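Local atomic coordinates of ribokinase (Thermotoga maritima, PDB entry 1VM7), a protein that probably catalyses the ATP- and magnesium-dependent phosphorylation of D-ribose at O-5, yielding D-ribose 5-phosphate. Residues I25-K30 with D78-L83; T207-A212 with G231-N236; S141-L146 with A263-L268; I97-P102 with N125-K130. One frame throughout, in Å; residues are numbered along the deposited sequence.

Contact 1: I25-K30 with D78-L83; sequences IDIVLK and DDYSDL
I25 lies across the Y80 ring with its CG2 methyl almost exactly over the ring centre, 4.0 Å from the centroid and 5° off the normal, a CH-pi contact. Its other branch runs back toward the root of the tyrosine: CG1 is 3.5 Å from Y80 CB, and CD1 is 3.7 Å from the same carbon. A chi1 of -55° sets CG2 anti to the backbone N, where it meets the ring, and CG1 beside that N, where it meets the stem. I27 approaches differently, its chain roughly perpendicular to the tyrosine, and only CD1 touches, 4.1 Å from Y80 CE2. On the ring's other face D79 OD1 stands above the rim and takes a weak bond from Y80 N. D78 caps the helix: its OD1 accepts from S81 N at 2.9 Å, while its carbonyl O receives both S81 OG and D82 N. Replacing I25 by alanine would probably take the methyl off the centre of one ring face and leave the ring freer to tilt. V48 of strand 40-51 packs on both I25 and Y80, and R105 of the second subunit also reaches Y80. An N-capped helix thus rests by its first turn on strand 24-30 of the four-stranded lid sheet, the part that forms the dimer clasp in ribokinases; I25 and D26 belong to the predicted substrate site.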
loop_
_atom_site.group_PDB
_atom_site.type_symbol
_atom_site.label_atom_id
_atom_site.label_comp_id
_atom_site.label_asym_id
_atom_site.label_seq_id
_atom_site.Cartn_x
_atom_site.Cartn_y
_atom_site.Cartn_z
ATOM N N ILE A 25 -3.764 0.113 -9.296
ATOM C CA ILE A 25 -2.348 0.265 -9.049
ATOM C C ILE A 25 -1.939 -0.953 -8.268
ATOM O O ILE A 25 -2.532 -1.213 -7.225
ATOM C CB ILE A 25 -2.089 1.468 -8.125
ATOM C CG1 ILE A 25 -2.728 2.720 -8.719
ATOM C CG2 ILE A 25 -0.605 1.683 -7.913
ATOM C CD1 ILE A 25 -2.224 3.080 -10.096
ATOM N N ASP A 26 -0.918 -1.672 -8.739
ATOM C CA ASP A 26 -0.371 -2.794 -7.969
ATOM C C ASP A 26 0.841 -2.319 -7.194
ATOM O O ASP A 26 1.845 -1.901 -7.789
ATOM C CB ASP A 26 -0.008 -3.949 -8.889
ATOM C CG ASP A 26 -1.225 -4.629 -9.451
ATOM O OD1 ASP A 26 -2.224 -4.694 -8.744
ATOM O OD2 ASP A 26 -1.177 -5.130 -10.577
ATOM N N ILE A 27 0.735 -2.392 -5.870
ATOM C CA ILE A 27 1.779 -1.923 -4.967
ATOM C C ILE A 27 2.496 -3.142 -4.414
ATOM O O ILE A 27 1.937 -3.884 -3.595
ATOM C CB ILE A 27 1.207 -1.009 -3.832
ATOM C CG1 ILE A 27 0.537 0.226 -4.441
ATOM C CG2 ILE A 27 2.299 -0.570 -2.862
ATOM C CD1 ILE A 27 -0.522 0.810 -3.566
ATOM N N VAL A 28 3.734 -3.369 -4.887
ATOM C CA VAL A 28 4.427 -4.592 -4.559
ATOM C C VAL A 28 5.398 -4.268 -3.451
ATOM O O VAL A 28 6.311 -3.452 -3.618
ATOM C CB VAL A 28 5.161 -5.198 -5.774
ATOM C CG1 VAL A 28 5.894 -6.486 -5.375
ATOM C CG2 VAL A 28 4.161 -5.479 -6.898
ATOM N N LEU A 29 5.182 -4.897 -2.304
ATOM C CA LEU A 29 6.069 -4.710 -1.172
ATOM C C LEU A 29 6.902 -5.992 -1.015
ATOM O O LEU A 29 6.399 -7.033 -0.651
ATOM C CB LEU A 29 5.276 -4.404 0.088
ATOM C CG LEU A 29 4.358 -3.200 -0.094
ATOM C CD1 LEU A 29 3.214 -3.261 0.864
ATOM C CD2 LEU A 29 5.170 -1.922 0.016
ATOM N N LYS A 30 8.181 -5.872 -1.307
ATOM C CA LYS A 30 9.145 -6.943 -1.201
ATOM C C LYS A 30 9.632 -7.020 0.249
ATOM O O LYS A 30 10.150 -6.036 0.780
ATOM C CB LYS A 30 10.300 -6.576 -2.116
ATOM C CG LYS A 30 11.178 -7.669 -2.547
ATOM C CD LYS A 30 11.759 -7.351 -3.921
ATOM C CE LYS A 30 10.800 -7.778 -5.058
ATOM N NZ LYS A 30 9.590 -6.932 -5.216
ATOM N N ASP A 78 -6.579 11.152 -7.443
ATOM C CA ASP A 78 -5.347 11.138 -6.699
ATOM C C ASP A 78 -4.134 11.043 -7.636
ATOM O O ASP A 78 -4.255 10.976 -8.868
ATOM C CB ASP A 78 -5.374 10.004 -5.664
ATOM C CG ASP A 78 -5.882 8.682 -6.235
ATOM O OD1 ASP A 78 -5.737 8.424 -7.466
ATOM O OD2 ASP A 78 -6.394 7.903 -5.421
ATOM N N ASP A 79 -2.957 11.070 -7.036
ATOM C CA ASP A 79 -1.721 10.959 -7.766
ATOM C C ASP A 79 -1.681 9.686 -8.643
ATOM O O ASP A 79 -1.211 9.724 -9.789
ATOM C CB ASP A 79 -0.538 11.050 -6.783
ATOM C CG ASP A 79 -0.759 10.215 -5.515
ATOM O OD1 ASP A 79 -1.505 9.185 -5.573
ATOM O OD2 ASP A 79 -0.185 10.601 -4.469
ATOM N N TYR A 80 -2.215 8.582 -8.146
ATOM C CA TYR A 80 -2.224 7.392 -8.941
ATOM C C TYR A 80 -3.130 7.564 -10.159
ATOM O O TYR A 80 -2.793 7.123 -11.263
ATOM C CB TYR A 80 -2.578 6.165 -8.097
ATOM C CG TYR A 80 -1.465 5.718 -7.121
ATOM C CD1 TYR A 80 -0.111 5.884 -7.420
ATOM C CD2 TYR A 80 -1.771 5.051 -5.942
ATOM C CE1 TYR A 80 0.918 5.469 -6.521
ATOM C CE2 TYR A 80 -0.747 4.627 -5.042
ATOM C CZ TYR A 80 0.588 4.830 -5.349
ATOM O OH TYR A 80 1.581 4.412 -4.454
ATOM N N SER A 81 -4.280 8.199 -9.985
ATOM C CA SER A 81 -5.169 8.438 -11.129
ATOM C C SER A 81 -4.439 9.311 -12.189
ATOM O O SER A 81 -4.473 9.027 -13.389
ATOM C CB SER A 81 -6.512 9.063 -10.701
ATOM O OG SER A 81 -6.378 10.413 -10.359
ATOM N N ASP A 82 -3.723 10.332 -11.728
ATOM C CA ASP A 82 -2.888 11.143 -12.620
ATOM C C ASP A 82 -1.904 10.310 -13.393
ATOM O O ASP A 82 -1.766 10.511 -14.587
ATOM C CB ASP A 82 -2.124 12.231 -11.874
ATOM C CG ASP A 82 -3.040 13.261 -11.259
ATOM O OD1 ASP A 82 -4.169 13.390 -11.742
ATOM O OD2 ASP A 82 -2.631 13.916 -10.285
ATOM N N LEU A 83 -1.233 9.379 -12.725
ATOM C CA LEU A 83 -0.292 8.497 -13.422
ATOM C C LEU A 83 -1.012 7.632 -14.465
ATOM O O LEU A 83 -0.494 7.435 -15.585
ATOM C CB LEU A 83 0.540 7.661 -12.431
ATOM C CG LEU A 83 1.513 8.585 -11.636
ATOM C CD1 LEU A 83 2.046 7.944 -10.328
ATOM C CD2 LEU A 83 2.672 9.116 -12.513
#

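Contact 2: T207-A212 with G231-N236; sequences TVEKAA and GVLLVN
E209 carries the one flat group among the touching side chains, a carboxylate, yet neither its faces nor its edges meet the strand; the aliphatic part of the chain does, with CG 3.8 Å from L233 CD2. A bend at chi2 (96°) turns the carboxylate aside from this contact. Everything else is aliphatic. L233 CD2 also meets V208 CG1 at 3.7 Å, the two side chains pointing opposite ways as they pass, so that a single leucine methyl is gripped by two successive residues of the helix. One turn further on, the A212 methyl is pressed against the fork of V235, 3.7 Å from CG2 and 4.0 Å from CG1. At the start of the helix T207 is the N-cap, its OG1 accepting from K210 N at 2.9 Å with an angle of 162°. The short helix and strand axes are 9.1 Å apart at closest and inclined by 36°. This is a helix packed on one face of the large sheet of an alpha/beta kinase fold, at a strand whose preceding G231 belongs to the predicted ATP site. V208 and A212 also touch V225 and V223 of strand 222-226, the antiparallel neighbour of strand 232-236, while V208 and A211 pack on helix 191-202. The strand's other side, through V232 and L234, faces helix 274-288, and strand 239-243 continues the large sheet beyond it.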
loop_
_atom_site.group_PDB
_atom_site.type_symbol
_atom_site.label_atom_id
_atom_site.label_comp_id
_atom_site.label_asym_id
_atom_site.label_seq_id
_atom_site.Cartn_x
_atom_site.Cartn_y
_atom_site.Cartn_z
ATOM N N THR A 207 -14.925 -31.940 -17.856
ATOM C CA THR A 207 -13.808 -31.579 -18.695
ATOM C C THR A 207 -14.017 -30.178 -19.157
ATOM O O THR A 207 -15.111 -29.611 -19.031
ATOM C CB THR A 207 -13.735 -32.467 -19.964
ATOM O OG1 THR A 207 -14.747 -32.069 -20.896
ATOM C CG2 THR A 207 -13.912 -33.920 -19.625
ATOM N N VAL A 208 -12.953 -29.627 -19.713
ATOM C CA VAL A 208 -12.966 -28.307 -20.247
ATOM C C VAL A 208 -13.870 -28.224 -21.487
ATOM O O VAL A 208 -14.634 -27.269 -21.637
ATOM C CB VAL A 208 -11.539 -27.896 -20.529
ATOM C CG1 VAL A 208 -11.502 -26.756 -21.496
ATOM C CG2 VAL A 208 -10.845 -27.544 -19.212
ATOM N N GLU A 209 -13.780 -29.220 -22.356
ATOM C CA GLU A 209 -14.581 -29.264 -23.573
ATOM C C GLU A 209 -16.076 -29.362 -23.262
ATOM O O GLU A 209 -16.894 -28.706 -23.911
ATOM C CB GLU A 209 -14.171 -30.464 -24.438
ATOM C CG GLU A 209 -12.683 -30.454 -24.865
ATOM C CD GLU A 209 -11.801 -31.288 -23.946
ATOM O OE1 GLU A 209 -11.633 -30.907 -22.764
ATOM O OE2 GLU A 209 -11.312 -32.350 -24.407
ATOM N N LYS A 210 -16.425 -30.188 -22.272
ATOM C CA LYS A 210 -17.827 -30.385 -21.897
ATOM C C LYS A 210 -18.437 -29.145 -21.286
ATOM O O LYS A 210 -19.615 -28.886 -21.496
ATOM C CB LYS A 210 -17.984 -31.565 -20.935
ATOM C CG LYS A 210 -19.414 -31.994 -20.677
ATOM C CD LYS A 210 -19.924 -32.966 -21.762
ATOM C CE LYS A 210 -20.508 -32.192 -22.949
ATOM N NZ LYS A 210 -21.105 -33.199 -23.842
ATOM N N ALA A 211 -17.641 -28.404 -20.512
ATOM C CA ALA A 211 -18.094 -27.168 -19.880
ATOM C C ALA A 211 -18.338 -26.092 -20.947
ATOM O O ALA A 211 -19.359 -25.374 -20.930
ATOM C CB ALA A 211 -17.055 -26.658 -18.892
ATOM N N ALA A 212 -17.365 -25.963 -21.855
ATOM C CA ALA A 212 -17.456 -25.006 -22.927
ATOM C C ALA A 212 -18.727 -25.261 -23.720
ATOM O O ALA A 212 -19.429 -24.300 -24.077
ATOM C CB ALA A 212 -16.255 -25.081 -23.815
ATOM N N GLY A 231 -2.083 -24.202 -24.636
ATOM C CA GLY A 231 -2.574 -23.412 -25.722
ATOM C C GLY A 231 -3.955 -22.904 -25.409
ATOM O O GLY A 231 -4.236 -22.511 -24.293
ATOM N N VAL A 232 -4.821 -22.942 -26.408
ATOM C CA VAL A 232 -6.140 -22.392 -26.295
ATOM C C VAL A 232 -7.109 -23.338 -26.982
ATOM O O VAL A 232 -6.760 -24.005 -27.953
ATOM C CB VAL A 232 -6.180 -21.000 -26.938
ATOM C CG1 VAL A 232 -7.589 -20.459 -26.929
ATOM C CG2 VAL A 232 -5.252 -20.058 -26.193
ATOM N N LEU A 233 -8.321 -23.402 -26.450
ATOM C CA LEU A 233 -9.364 -24.186 -27.056
ATOM C C LEU A 233 -10.454 -23.254 -27.529
ATOM O O LEU A 233 -10.922 -22.425 -26.751
ATOM C CB LEU A 233 -9.913 -25.172 -26.012
ATOM C CG LEU A 233 -11.028 -26.101 -26.451
ATOM C CD1 LEU A 233 -10.511 -27.056 -27.511
ATOM C CD2 LEU A 233 -11.596 -26.865 -25.229
ATOM N N LEU A 234 -10.842 -23.374 -28.799
ATOM C CA LEU A 234 -11.997 -22.655 -29.329
ATOM C C LEU A 234 -13.125 -23.642 -29.477
ATOM O O LEU A 234 -12.946 -24.672 -30.092
ATOM C CB LEU A 234 -11.689 -22.028 -30.696
ATOM C CG LEU A 234 -12.842 -21.318 -31.442
ATOM C CD1 LEU A 234 -13.548 -20.241 -30.596
ATOM C CD2 LEU A 234 -12.347 -20.710 -32.757
ATOM N N VAL A 235 -14.280 -23.317 -28.907
ATOM C CA VAL A 235 -15.461 -24.162 -28.991
ATOM C C VAL A 235 -16.635 -23.318 -29.459
ATOM O O VAL A 235 -16.976 -22.303 -28.843
ATOM C CB VAL A 235 -15.807 -24.790 -27.611
ATOM C CG1 VAL A 235 -17.064 -25.678 -27.687
ATOM C CG2 VAL A 235 -14.623 -25.579 -27.081
ATOM N N ASN A 236 -17.235 -23.732 -30.566
ATOM C CA ASN A 236 -18.498 -23.162 -31.023
ATOM C C ASN A 236 -19.348 -24.253 -31.677
ATOM O O ASN A 236 -18.924 -25.413 -31.742
ATOM C CB ASN A 236 -18.242 -21.991 -31.972
ATOM C CG ASN A 236 -17.019 -22.205 -32.855
ATOM O OD1 ASN A 236 -16.831 -23.273 -33.445
ATOM N ND2 ASN A 236 -16.187 -21.184 -32.949
#

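Contact 3: S141-L146 with A263-L268; sequences SDILLL and AFAVAL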
loop_
_atom_site.group_PDB
_atom_site.type_symbol
_atom_site.label_atom_id
_atom_site.label_comp_id
_atom_site.label_asym_id
_atom_site.label_seq_id
_atom_site.Cartn_x
_atom_site.Cartn_y
_atom_site.Cartn_z
ATOM N N SER A 141 -19.101 1.875 -30.702
ATOM C CA SER A 141 -18.167 0.746 -30.763
ATOM C C SER A 141 -18.803 -0.500 -31.385
ATOM O O SER A 141 -20.020 -0.645 -31.390
ATOM C CB SER A 141 -17.650 0.401 -29.353
ATOM O OG SER A 141 -16.949 1.495 -28.774
ATOM N N ASP A 142 -17.955 -1.393 -31.897
ATOM C CA ASP A 142 -18.384 -2.636 -32.539
ATOM C C ASP A 142 -17.946 -3.874 -31.787
ATOM O O ASP A 142 -18.557 -4.922 -31.930
ATOM C CB ASP A 142 -17.854 -2.728 -33.974
ATOM C CG ASP A 142 -18.186 -1.512 -34.787
ATOM O OD1 ASP A 142 -19.345 -1.363 -35.214
ATOM O OD2 ASP A 142 -17.280 -0.687 -34.980
ATOM N N ILE A 143 -16.898 -3.744 -30.981
ATOM C CA ILE A 143 -16.392 -4.831 -30.151
ATOM C C ILE A 143 -16.278 -4.349 -28.699
ATOM O O ILE A 143 -15.819 -3.244 -28.432
ATOM C CB ILE A 143 -15.008 -5.336 -30.619
ATOM C CG1 ILE A 143 -15.064 -5.864 -32.057
ATOM C CG2 ILE A 143 -14.475 -6.406 -29.653
ATOM C CD1 ILE A 143 -13.680 -6.165 -32.664
ATOM N N LEU A 144 -16.710 -5.191 -27.774
ATOM C CA LEU A 144 -16.758 -4.853 -26.360
ATOM C C LEU A 144 -16.028 -5.861 -25.521
ATOM O O LEU A 144 -16.356 -7.065 -25.539
ATOM C CB LEU A 144 -18.210 -4.781 -25.865
ATOM C CG LEU A 144 -18.446 -4.556 -24.358
ATOM C CD1 LEU A 144 -17.830 -3.274 -23.926
ATOM C CD2 LEU A 144 -19.945 -4.548 -24.049
ATOM N N LEU A 145 -15.035 -5.370 -24.768
ATOM C CA LEU A 145 -14.320 -6.219 -23.814
ATOM C C LEU A 145 -14.740 -5.952 -22.374
ATOM O O LEU A 145 -14.762 -4.813 -21.908
ATOM C CB LEU A 145 -12.818 -6.078 -23.915
ATOM C CG LEU A 145 -12.186 -6.927 -25.007
ATOM C CD1 LEU A 145 -12.703 -6.442 -26.321
ATOM C CD2 LEU A 145 -10.701 -6.760 -24.949
ATOM N N LEU A 146 -15.066 -7.039 -21.695
ATOM C CA LEU A 146 -15.545 -7.014 -20.331
ATOM C C LEU A 146 -14.728 -8.001 -19.522
ATOM O O LEU A 146 -14.197 -8.964 -20.070
ATOM C CB LEU A 146 -17.026 -7.399 -20.291
ATOM C CG LEU A 146 -18.012 -6.497 -21.032
ATOM C CD1 LEU A 146 -19.424 -7.107 -21.145
ATOM C CD2 LEU A 146 -18.080 -5.159 -20.324
ATOM N N ALA A 263 -5.383 -8.521 -27.861
ATOM C CA ALA A 263 -4.851 -8.880 -29.176
ATOM C C ALA A 263 -5.875 -9.662 -29.999
ATOM O O ALA A 263 -6.059 -9.396 -31.182
ATOM C CB ALA A 263 -3.600 -9.675 -29.006
ATOM N N PHE A 264 -6.558 -10.621 -29.372
ATOM C CA PHE A 264 -7.677 -11.301 -30.029
ATOM C C PHE A 264 -8.672 -10.299 -30.618
ATOM O O PHE A 264 -9.072 -10.420 -31.763
ATOM C CB PHE A 264 -8.381 -12.213 -29.027
ATOM C CG PHE A 264 -9.524 -12.960 -29.604
ATOM C CD1 PHE A 264 -9.300 -14.039 -30.440
ATOM C CD2 PHE A 264 -10.822 -12.581 -29.344
ATOM C CE1 PHE A 264 -10.343 -14.724 -30.994
ATOM C CE2 PHE A 264 -11.884 -13.297 -29.881
ATOM C CZ PHE A 264 -11.636 -14.342 -30.715
ATOM N N ALA A 265 -9.044 -9.305 -29.818
ATOM C CA ALA A 265 -10.027 -8.306 -30.205
ATOM C C ALA A 265 -9.521 -7.400 -31.341
ATOM O O ALA A 265 -10.284 -7.066 -32.236
ATOM C CB ALA A 265 -10.410 -7.505 -28.988
ATOM N N VAL A 266 -8.245 -7.005 -31.274
ATOM C CA VAL A 266 -7.565 -6.260 -32.354
ATOM C C VAL A 266 -7.660 -6.981 -33.678
ATOM O O VAL A 266 -7.945 -6.364 -34.696
ATOM C CB VAL A 266 -6.047 -6.006 -32.020
ATOM C CG1 VAL A 266 -5.247 -5.550 -33.258
ATOM C CG2 VAL A 266 -5.910 -4.961 -30.920
ATOM N N ALA A 267 -7.410 -8.288 -33.655
ATOM C CA ALA A 267 -7.516 -9.124 -34.835
ATOM C C ALA A 267 -8.934 -9.127 -35.435
ATOM O O ALA A 267 -9.123 -8.834 -36.616
ATOM C CB ALA A 267 -7.078 -10.499 -34.496
ATOM N N LEU A 268 -9.935 -9.399 -34.610
ATOM C CA LEU A 268 -11.312 -9.293 -35.063
ATOM C C LEU A 268 -11.585 -7.914 -35.681
ATOM O O LEU A 268 -12.213 -7.825 -36.725
ATOM C CB LEU A 268 -12.282 -9.539 -33.908
ATOM C CG LEU A 268 -12.262 -10.909 -33.194
ATOM C CD1 LEU A 268 -13.363 -10.993 -32.144
ATOM C CD2 LEU A 268 -12.399 -12.053 -34.196
#
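I143 reaches the helix through an extended chain: its chi2 of 170° carries CD1 straight out to the A265 backbone. There the methyl settles 3.5 Å from A265 O and 3.9 Å from L268 CB, the isoleucine lying crosswise to the L268 side chain. L145, two residues along and on the same side of the strand, is folded instead, its chi2 of 64° bringing both terminal methyls to the alanine: CD1 is 3.7 Å and CD2 4.1 Å from A265 CB. The A265 methyl thus lies against the L145 fork, with I143 CG2 alongside, 4.3 Å from A265 CB. No polar group bonds across the interface, and all four touching residues are buried. L268 has a second duty within its own helix, where its CG lies over one face of the F264 ring, offset toward the rim. The F264 ring in turn meets Y186 edge-to-face. Strand and helix axes run nearly antiparallel, at 172°, and come within 9.7 Å, as befits a helix laid along the central sheet of an alpha/beta fold; near its start this helix carries D258, the predicted proton acceptor. Strand 143-146 lies between parallel strands 17-20 and 165-168, whose I17 and I167 flank I143, while helix 274-288 packs against A263, F264, A267 and L268 of helix 256-269.

Contact 4: I97-P102 with N125-K130; sequences IRVSLP and NAELKK
L101 and E127 meet most closely in this surface contact, their side chains crossing at about a right angle. The leucine CD1 methyl lies against the glutamate chain, 3.4 Å from E127 CG and 3.2 Å from E127 OE2, a close approach of methyl to carboxylate oxygen with no hydrogen bond in it. The glutamate is folded to make this possible: chi2 at -60° bends the chain and swings the carboxylate round to L101. V99 comes in obliquely from the strand side, its CG2 4.1 Å from E127 CG, so the aliphatic part of the glutamate is covered by both hydrophobic residues. With alanine in place of E127 the L101 CD1 methyl would probably lose its partner, and V99 would keep only a contact with CB. In the second shell, E127 ends a 3-10 turn that starts before N125, and L128 centres an inverse gamma turn closed by a weak bond from K129 N to E127 O. N125 ND2 holds this piece to S23 O, and L128 O receives T154 OG1. V99 bonds through its backbone to I75 of strand 69-75, and P102 bonds to A124, just before N125, so the two pieces are also joined by backbone. Strand 93-98, an outermost strand of the large sheet within this chain, runs out through residues 99-102 toward lid strand 105-110; residues 125-130 lead from lid strand 116-121 back toward helix 135-138.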
loop_
_atom_site.group_PDB
_atom_site.type_symbol
_atom_site.label_atom_id
_atom_site.label_comp_id
_atom_site.label_asym_id
_atom_site.label_seq_id
_atom_site.Cartn_x
_atom_site.Cartn_y
_atom_site.Cartn_z
ATOM N N ILE A 97 -13.354 7.853 -16.207
ATOM C CA ILE A 97 -14.213 8.680 -15.388
ATOM C C ILE A 97 -13.558 8.845 -14.029
ATOM O O ILE A 97 -13.206 7.853 -13.408
ATOM C CB ILE A 97 -15.568 7.984 -15.164
ATOM C CG1 ILE A 97 -16.344 7.863 -16.470
ATOM C CG2 ILE A 97 -16.427 8.725 -14.098
ATOM C CD1 ILE A 97 -17.504 6.870 -16.359
ATOM N N ARG A 98 -13.421 10.082 -13.561
ATOM C CA ARG A 98 -12.813 10.344 -12.265
ATOM C C ARG A 98 -13.869 10.458 -11.205
ATOM O O ARG A 98 -14.886 11.065 -11.447
ATOM C CB ARG A 98 -12.005 11.632 -12.314
ATOM C CG ARG A 98 -11.012 11.627 -13.458
ATOM C CD ARG A 98 -10.049 12.758 -13.347
ATOM N NE ARG A 98 -8.911 12.378 -12.536
ATOM C CZ ARG A 98 -7.805 13.102 -12.427
ATOM N NH1 ARG A 98 -7.689 14.280 -13.060
ATOM N NH2 ARG A 98 -6.826 12.651 -11.663
ATOM N N VAL A 99 -13.643 9.828 -10.050
ATOM C CA VAL A 99 -14.590 9.869 -8.931
ATOM C C VAL A 99 -13.805 10.222 -7.695
ATOM O O VAL A 99 -12.573 10.238 -7.737
ATOM C CB VAL A 99 -15.361 8.529 -8.758
ATOM C CG1 VAL A 99 -16.234 8.275 -9.979
ATOM C CG2 VAL A 99 -14.409 7.317 -8.540
ATOM N N SER A 100 -14.488 10.516 -6.599
ATOM C CA SER A 100 -13.809 10.963 -5.378
ATOM C C SER A 100 -13.244 9.832 -4.481
ATOM O O SER A 100 -12.594 10.099 -3.476
ATOM C CB SER A 100 -14.753 11.835 -4.550
ATOM O OG SER A 100 -15.766 11.012 -4.026
ATOM N N LEU A 101 -13.442 8.568 -4.848
ATOM C CA LEU A 101 -12.841 7.487 -4.086
ATOM C C LEU A 101 -11.375 7.357 -4.512
ATOM O O LEU A 101 -11.001 7.824 -5.586
ATOM C CB LEU A 101 -13.586 6.183 -4.321
ATOM C CG LEU A 101 -14.983 5.982 -3.707
ATOM C CD1 LEU A 101 -15.430 4.551 -3.999
ATOM C CD2 LEU A 101 -15.027 6.182 -2.204
ATOM N N PRO A 102 -10.527 6.740 -3.669
ATOM C CA PRO A 102 -9.177 6.478 -4.159
ATOM C C PRO A 102 -9.214 5.542 -5.348
ATOM O O PRO A 102 -10.069 4.673 -5.423
ATOM C CB PRO A 102 -8.486 5.812 -2.955
ATOM C CG PRO A 102 -9.275 6.303 -1.770
ATOM C CD PRO A 102 -10.686 6.255 -2.290
ATOM N N ASN A 125 -13.112 1.594 -8.758
ATOM C CA ASN A 125 -13.717 0.551 -9.603
ATOM C C ASN A 125 -15.152 0.193 -9.201
ATOM O O ASN A 125 -15.970 -0.116 -10.043
ATOM C CB ASN A 125 -12.847 -0.704 -9.643
ATOM C CG ASN A 125 -11.509 -0.461 -10.320
ATOM O OD1 ASN A 125 -11.449 -0.073 -11.480
ATOM N ND2 ASN A 125 -10.444 -0.669 -9.586
ATOM N N ALA A 126 -15.446 0.294 -7.908
ATOM C CA ALA A 126 -16.758 -0.024 -7.377
ATOM C C ALA A 126 -17.800 1.040 -7.731
ATOM O O ALA A 126 -18.991 0.830 -7.542
ATOM C CB ALA A 126 -16.660 -0.206 -5.853
ATOM N N GLU A 127 -17.349 2.185 -8.228
ATOM C CA GLU A 127 -18.234 3.256 -8.584
ATOM C C GLU A 127 -18.688 3.196 -10.022
ATOM O O GLU A 127 -19.506 4.004 -10.429
ATOM C CB GLU A 127 -17.544 4.580 -8.309
ATOM C CG GLU A 127 -17.166 4.772 -6.864
ATOM C CD GLU A 127 -18.360 4.729 -5.911
ATOM O OE1 GLU A 127 -19.254 5.626 -5.962
ATOM O OE2 GLU A 127 -18.382 3.798 -5.073
ATOM N N LEU A 128 -18.178 2.244 -10.785
ATOM C CA LEU A 128 -18.503 2.117 -12.186
ATOM C C LEU A 128 -19.817 1.368 -12.314
ATOM O O LEU A 128 -19.859 0.151 -12.569
ATOM C CB LEU A 128 -17.381 1.427 -12.929
ATOM C CG LEU A 128 -17.567 1.256 -14.440
ATOM C CD1 LEU A 128 -18.381 2.395 -15.113
ATOM C CD2 LEU A 128 -16.219 1.070 -15.101
ATOM N N LYS A 129 -20.880 2.147 -12.158
ATOM C CA LYS A 129 -22.253 1.668 -12.169
ATOM C C LYS A 129 -22.911 2.009 -13.496
ATOM O O LYS A 129 -22.403 2.828 -14.301
ATOM C CB LYS A 129 -23.032 2.304 -11.012
ATOM C CG LYS A 129 -22.524 1.866 -9.607
ATOM C CD LYS A 129 -22.887 2.902 -8.549
ATOM C CE LYS A 129 -22.217 2.624 -7.212
ATOM N NZ LYS A 129 -22.635 1.309 -6.689
ATOM N N LYS A 130 -24.066 1.390 -13.704
ATOM C CA LYS A 130 -24.732 1.433 -14.999
ATOM C C LYS A 130 -25.131 2.856 -15.379
ATOM O O LYS A 130 -25.093 3.192 -16.557
ATOM C CB LYS A 130 -25.863 0.388 -15.047
ATOM C CG LYS A 130 -26.997 0.582 -14.048
ATOM C CD LYS A 130 -27.775 -0.721 -13.825
ATOM C CE LYS A 130 -29.212 -0.439 -13.454
ATOM N NZ LYS A 130 -29.329 0.603 -12.382
#

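Contacts 1 and 4 are neighbours at the junction of lid and main domain, their centres about 16 Å apart: R98 NH2 forms a salt bridge with D82 OD1 at 2.8 Å and probably a hydrogen bond with S81 OG at 2.6 Å. Contacts 2, 3 and 4 all reach the large sheet; contact 2 lies about 35 Å from contact 4, centre to centre, with contact 3 about 20 Å from contact 2. The predicted sites fall among them: contact 1 includes I25 and D26 of the ribose site, L145 of contact 3 is about 8 Å, side chain to side chain, from D258, and contact 2 holds G231 of the predicted ATP site.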